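Local coordinates for Alr4995 protein (PDB 6LRF) that acts as a bifunctional arginine dihydrolase and ornithine cyclodeaminase, probably using separate catalytic modules to break down arginine and to convert ornithine to proline, at residues Y386-K398 against I434-S448. Sequence-based numbering, arbitrary orientation.
Sequences YPTEVRINGQWIK and IVDVLGIRTIRKTES
R441 lays its guanidinium flat over one face of the W396 indole, the two planes 7° apart and CZ 3.5 Å from the centroid of the five-membered ring of W396, a cation-pi stack continued by R441 CD above the six-membered ring. With CG between its backbone N and carbonyl carbon (chi1 67°) and the chain extended to NE, R441 runs across the indole and presents one edge to E389. There NE and NH1 of R441 both converge on a single carboxylate oxygen, OE1 of E389, NE at 2.8 Å, in a salt bridge lying in the guanidinium plane, while the carboxylate itself is turned out of that plane. R391 CB closes the opposite indole face, and W396 NE1 donates to E362, which also pairs with R391, itself bridged to D364. Were W396 an alanine, the R441 guanidinium would probably lose the flat surface beneath it and be held less firmly in its present orientation, and E362 would lose the indole N-H. Beneath these side chains, strands 388-392 and 440-442 pair antiparallel at the edge of a seven-stranded mixed sheet; 388-392 also forms a hairpin with 395-400 through a type I' turn. E389 and R441 are a hydrogen-bonded pair, joined by E389 N to R441 O (2.8 Å) and the reciprocal bond. On the other sheet face V390 CG1 presses tightly on I434 CD1 (3.4 Å), and T388 CG2 meets I440 CG2. At the end of the paired strands, P387 O accepts from I443 N (2.8 Å) and T442 OG1, which reach it from opposite faces of its carbonyl plane. A second cation-pi stack follows, R444 over the Y386 ring with planes 9° apart; S448 OG, bound in plane by NE and NH2 of R444, and the D352 carbonyl, bound by NH1, fix that guanidinium's rotation, and Y386 also packs on A648 of a second subunit.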
loop_
_atom_site.group_PDB
_atom_site.type_symbol
_atom_site.label_atom_id
_atom_site.label_comp_id
_atom_site.label_asym_id
_atom_site.label_seq_id
_atom_site.Cartn_x
_atom_site.Cartn_y
_atom_site.Cartn_z
ATOM N N TYR B 386 6.524 -24.348 20.974
ATOM C CA TYR B 386 6.243 -24.302 22.414
ATOM C C TYR B 386 6.888 -25.420 23.204
ATOM O O TYR B 386 7.065 -26.520 22.673
ATOM C CB TYR B 386 4.732 -24.318 22.642
ATOM C CG TYR B 386 4.090 -23.096 22.072
ATOM C CD1 TYR B 386 4.275 -21.855 22.674
ATOM C CD2 TYR B 386 3.328 -23.167 20.910
ATOM C CE1 TYR B 386 3.710 -20.718 22.147
ATOM C CE2 TYR B 386 2.752 -22.033 20.376
ATOM C CZ TYR B 386 2.945 -20.810 20.999
ATOM O OH TYR B 386 2.377 -19.670 20.468
ATOM N N PRO B 387 7.230 -25.152 24.485
ATOM C CA PRO B 387 7.822 -26.169 25.365
ATOM C C PRO B 387 6.894 -27.366 25.477
ATOM O O PRO B 387 5.698 -27.191 25.715
ATOM C CB PRO B 387 7.960 -25.457 26.721
ATOM C CG PRO B 387 7.827 -24.019 26.432
ATOM C CD PRO B 387 6.951 -23.903 25.217
ATOM N N THR B 388 7.460 -28.557 25.304
ATOM C CA THR B 388 6.696 -29.761 25.027
ATOM C C THR B 388 7.221 -30.902 25.886
ATOM O O THR B 388 8.431 -31.018 26.082
ATOM C CB THR B 388 6.785 -30.134 23.521
ATOM O OG1 THR B 388 6.226 -29.078 22.723
ATOM C CG2 THR B 388 6.052 -31.454 23.203
ATOM N N GLU B 389 6.311 -31.721 26.417
ATOM C CA GLU B 389 6.683 -32.948 27.128
ATOM C C GLU B 389 6.063 -34.152 26.417
ATOM O O GLU B 389 4.981 -34.038 25.838
ATOM C CB GLU B 389 6.228 -32.896 28.592
ATOM C CG GLU B 389 7.084 -32.023 29.509
ATOM C CD GLU B 389 6.471 -31.811 30.906
ATOM O OE1 GLU B 389 5.338 -32.276 31.163
ATOM O OE2 GLU B 389 7.127 -31.170 31.757
ATOM N N VAL B 390 6.757 -35.292 26.440
ATOM C CA VAL B 390 6.245 -36.533 25.851
ATOM C C VAL B 390 6.314 -37.703 26.856
ATOM O O VAL B 390 7.209 -37.750 27.700
ATOM C CB VAL B 390 7.015 -36.889 24.567
ATOM C CG1 VAL B 390 6.884 -35.756 23.545
ATOM C CG2 VAL B 390 8.481 -37.101 24.870
ATOM N N ARG B 391 5.366 -38.636 26.774
ATOM C CA ARG B 391 5.253 -39.714 27.772
ATOM C C ARG B 391 5.888 -41.000 27.247
ATOM O O ARG B 391 5.415 -41.583 26.268
ATOM C CB ARG B 391 3.789 -39.961 28.144
ATOM C CG ARG B 391 3.551 -40.648 29.514
ATOM C CD ARG B 391 2.043 -40.780 29.752
ATOM N NE ARG B 391 1.666 -41.427 31.009
ATOM C CZ ARG B 391 1.314 -42.710 31.117
ATOM N NH1 ARG B 391 1.326 -43.501 30.055
ATOM N NH2 ARG B 391 0.963 -43.212 32.293
ATOM N N ILE B 392 6.981 -41.410 27.887
ATOM C CA ILE B 392 7.727 -42.602 27.486
ATOM C C ILE B 392 7.744 -43.553 28.680
ATOM O O ILE B 392 8.154 -43.158 29.775
ATOM C CB ILE B 392 9.173 -42.262 27.049
ATOM C CG1 ILE B 392 9.203 -41.002 26.176
ATOM C CG2 ILE B 392 9.859 -43.466 26.361
ATOM C CD1 ILE B 392 8.423 -41.145 24.877
ATOM N N ASN B 393 7.278 -44.784 28.463
ATOM C CA ASN B 393 7.047 -45.772 29.528
ATOM C C ASN B 393 6.562 -45.148 30.850
ATOM O O ASN B 393 7.229 -45.248 31.879
ATOM C CB ASN B 393 8.312 -46.603 29.772
ATOM C CG ASN B 393 8.031 -47.905 30.568
ATOM O OD1 ASN B 393 6.889 -48.355 30.682
ATOM N ND2 ASN B 393 9.086 -48.504 31.109
ATOM N N GLY B 394 5.416 -44.472 30.790
ATOM C CA GLY B 394 4.741 -43.947 31.968
ATOM C C GLY B 394 5.303 -42.666 32.548
ATOM O O GLY B 394 4.849 -42.193 33.585
ATOM N N GLN B 395 6.287 -42.095 31.873
ATOM C CA GLN B 395 7.044 -40.985 32.428
ATOM C C GLN B 395 7.072 -39.795 31.444
ATOM O O GLN B 395 7.347 -39.980 30.255
ATOM C CB GLN B 395 8.454 -41.480 32.771
ATOM C CG GLN B 395 9.395 -40.485 33.437
ATOM C CD GLN B 395 10.711 -41.143 33.884
ATOM O OE1 GLN B 395 11.728 -41.075 33.181
ATOM N NE2 GLN B 395 10.691 -41.776 35.064
ATOM N N TRP B 396 6.759 -38.592 31.935
ATOM C CA TRP B 396 6.771 -37.383 31.100
ATOM C C TRP B 396 8.166 -36.761 31.043
ATOM O O TRP B 396 8.771 -36.481 32.066
ATOM C CB TRP B 396 5.762 -36.349 31.605
ATOM C CG TRP B 396 4.344 -36.758 31.384
ATOM C CD1 TRP B 396 3.513 -37.357 32.287
ATOM C CD2 TRP B 396 3.583 -36.600 30.182
ATOM N NE1 TRP B 396 2.284 -37.586 31.719
ATOM C CE2 TRP B 396 2.301 -37.133 30.426
ATOM C CE3 TRP B 396 3.860 -36.059 28.920
ATOM C CZ2 TRP B 396 1.295 -37.129 29.464
ATOM C CZ3 TRP B 396 2.861 -36.065 27.956
ATOM C CH2 TRP B 396 1.594 -36.592 28.235
ATOM N N ILE B 397 8.643 -36.556 29.815
ATOM C CA ILE B 397 10.012 -36.154 29.495
ATOM C C ILE B 397 10.025 -34.847 28.705
ATOM O O ILE B 397 9.316 -34.729 27.701
ATOM C CB ILE B 397 10.718 -37.235 28.634
ATOM C CG1 ILE B 397 10.652 -38.601 29.318
ATOM C CG2 ILE B 397 12.134 -36.831 28.314
ATOM C CD1 ILE B 397 11.186 -38.590 30.733
ATOM N N LYS B 398 10.853 -33.891 29.116
ATOM C CA LYS B 398 10.954 -32.608 28.410
ATOM C C LYS B 398 11.712 -32.725 27.077
ATOM O O LYS B 398 12.792 -33.312 27.016
ATOM C CB LYS B 398 11.624 -31.569 29.321
ATOM C CG LYS B 398 12.015 -30.261 28.644
ATOM C CD LYS B 398 10.889 -29.227 28.642
ATOM C CE LYS B 398 11.293 -27.977 27.839
ATOM N NZ LYS B 398 11.532 -26.772 28.696
ATOM N N ILE B 434 8.388 -40.079 17.441
ATOM C CA ILE B 434 6.985 -40.000 17.824
ATOM C C ILE B 434 6.067 -39.859 16.617
ATOM O O ILE B 434 6.282 -39.001 15.740
ATOM C CB ILE B 434 6.768 -38.826 18.795
ATOM C CG1 ILE B 434 7.575 -39.097 20.061
ATOM C CG2 ILE B 434 5.281 -38.622 19.099
ATOM C CD1 ILE B 434 7.381 -38.105 21.114
ATOM N N VAL B 435 5.069 -40.743 16.557
ATOM C CA VAL B 435 4.024 -40.710 15.533
ATOM C C VAL B 435 2.693 -40.608 16.258
ATOM O O VAL B 435 2.639 -40.792 17.479
ATOM C CB VAL B 435 4.022 -41.955 14.625
ATOM C CG1 VAL B 435 5.348 -42.088 13.884
ATOM C CG2 VAL B 435 3.733 -43.206 15.448
ATOM N N ASP B 436 1.630 -40.322 15.513
ATOM C CA ASP B 436 0.300 -40.142 16.101
ATOM C C ASP B 436 0.310 -38.951 17.069
ATOM O O ASP B 436 1.157 -38.059 16.955
ATOM C CB ASP B 436 -0.164 -41.428 16.803
ATOM C CG ASP B 436 -1.687 -41.587 16.809
ATOM O OD1 ASP B 436 -2.376 -40.819 17.527
ATOM O OD2 ASP B 436 -2.192 -42.495 16.112
ATOM N N VAL B 437 -0.635 -38.912 18.004
ATOM C CA VAL B 437 -0.819 -37.726 18.840
ATOM C C VAL B 437 -1.031 -38.066 20.310
ATOM O O VAL B 437 -1.472 -37.232 21.089
ATOM C CB VAL B 437 -2.029 -36.865 18.348
ATOM C CG1 VAL B 437 -1.765 -36.290 16.945
ATOM C CG2 VAL B 437 -3.319 -37.687 18.349
ATOM N N LEU B 438 -0.719 -39.295 20.693
ATOM C CA LEU B 438 -0.793 -39.687 22.097
ATOM C C LEU B 438 0.458 -39.303 22.876
ATOM O O LEU B 438 1.544 -39.205 22.312
ATOM C CB LEU B 438 -1.010 -41.200 22.216
ATOM C CG LEU B 438 -2.312 -41.745 21.642
ATOM C CD1 LEU B 438 -2.308 -43.268 21.710
ATOM C CD2 LEU B 438 -3.465 -41.160 22.422
ATOM N N GLY B 439 0.293 -39.080 24.175
ATOM C CA GLY B 439 1.415 -38.893 25.069
ATOM C C GLY B 439 2.231 -37.659 24.763
ATOM O O GLY B 439 3.456 -37.675 24.856
ATOM N N ILE B 440 1.546 -36.585 24.386
ATOM C CA ILE B 440 2.200 -35.306 24.112
ATOM C C ILE B 440 1.417 -34.193 24.786
ATOM O O ILE B 440 0.199 -34.110 24.650
ATOM C CB ILE B 440 2.295 -35.027 22.602
ATOM C CG1 ILE B 440 2.945 -36.202 21.876
ATOM C CG2 ILE B 440 3.088 -33.720 22.333
ATOM C CD1 ILE B 440 2.536 -36.355 20.430
ATOM N N ARG B 441 2.105 -33.335 25.522
ATOM C CA ARG B 441 1.442 -32.163 26.076
ATOM C C ARG B 441 2.368 -30.957 25.979
ATOM O O ARG B 441 3.591 -31.097 25.890
ATOM C CB ARG B 441 1.018 -32.406 27.527
ATOM C CG ARG B 441 2.175 -32.571 28.500
ATOM C CD ARG B 441 1.646 -33.049 29.843
ATOM N NE ARG B 441 2.699 -33.159 30.850
ATOM C CZ ARG B 441 2.554 -33.782 32.019
ATOM N NH1 ARG B 441 3.560 -33.831 32.875
ATOM N NH2 ARG B 441 1.401 -34.355 32.324
ATOM N N THR B 442 1.772 -29.774 25.974
ATOM C CA THR B 442 2.542 -28.542 25.990
ATOM C C THR B 442 2.719 -28.089 27.438
ATOM O O THR B 442 1.960 -28.499 28.312
ATOM C CB THR B 442 1.848 -27.436 25.194
ATOM O OG1 THR B 442 2.756 -26.354 24.996
ATOM C CG2 THR B 442 0.640 -26.926 25.965
ATOM N N ILE B 443 3.717 -27.252 27.704
ATOM C CA ILE B 443 3.825 -26.671 29.031
ATOM C C ILE B 443 4.012 -25.169 28.916
ATOM O O ILE B 443 4.884 -24.589 29.550
ATOM C CB ILE B 443 4.968 -27.316 29.865
ATOM C CG1 ILE B 443 6.236 -27.515 29.022
ATOM C CG2 ILE B 443 4.509 -28.653 30.430
ATOM C CD1 ILE B 443 7.394 -28.151 29.778
ATOM N N ARG B 444 3.181 -24.547 28.091
ATOM C CA ARG B 444 3.110 -23.094 28.050
ATOM C C ARG B 444 2.582 -22.551 29.376
ATOM O O ARG B 444 1.588 -23.054 29.913
ATOM C CB ARG B 444 2.219 -22.619 26.908
ATOM C CG ARG B 444 2.505 -23.257 25.587
ATOM C CD ARG B 444 1.420 -22.921 24.584
ATOM N NE ARG B 444 1.231 -21.479 24.431
ATOM C CZ ARG B 444 0.436 -20.925 23.517
ATOM N NH1 ARG B 444 -0.246 -21.688 22.667
ATOM N NH2 ARG B 444 0.325 -19.607 23.447
ATOM N N LYS B 445 3.252 -21.527 29.898
ATOM C CA LYS B 445 2.830 -20.894 31.145
ATOM C C LYS B 445 1.487 -20.189 30.937
ATOM O O LYS B 445 1.096 -19.923 29.797
ATOM C CB LYS B 445 3.899 -19.915 31.653
ATOM C CG LYS B 445 5.255 -20.564 32.015
ATOM C CD LYS B 445 5.105 -22.021 32.486
ATOM C CE LYS B 445 6.133 -22.421 33.554
ATOM N NZ LYS B 445 5.888 -21.793 34.891
ATOM N N THR B 446 0.786 -19.905 32.035
ATOM C CA THR B 446 -0.590 -19.395 31.986
ATOM C C THR B 446 -0.774 -18.203 31.041
ATOM O O THR B 446 -1.633 -18.229 30.156
ATOM C CB THR B 446 -1.091 -18.975 33.389
ATOM O OG1 THR B 446 -0.687 -19.944 34.367
ATOM C CG2 THR B 446 -2.613 -18.849 33.392
ATOM N N GLU B 447 0.044 -17.168 31.222
ATOM C CA GLU B 447 -0.074 -15.949 30.425
ATOM C C GLU B 447 0.104 -16.226 28.926
ATOM O O GLU B 447 -0.455 -15.516 28.086
ATOM C CB GLU B 447 0.940 -14.898 30.911
ATOM C CG GLU B 447 2.257 -14.846 30.133
ATOM C CD GLU B 447 3.257 -13.841 30.703
ATOM O OE1 GLU B 447 2.831 -12.763 31.180
ATOM O OE2 GLU B 447 4.476 -14.118 30.655
ATOM N N SER B 448 0.859 -17.273 28.594
ATOM C CA SER B 448 1.098 -17.636 27.197
ATOM C C SER B 448 -0.142 -18.223 26.510
ATOM O O SER B 448 -0.569 -17.718 25.462
ATOM C CB SER B 448 2.262 -18.629 27.089
ATOM O OG SER B 448 2.463 -19.030 25.737
#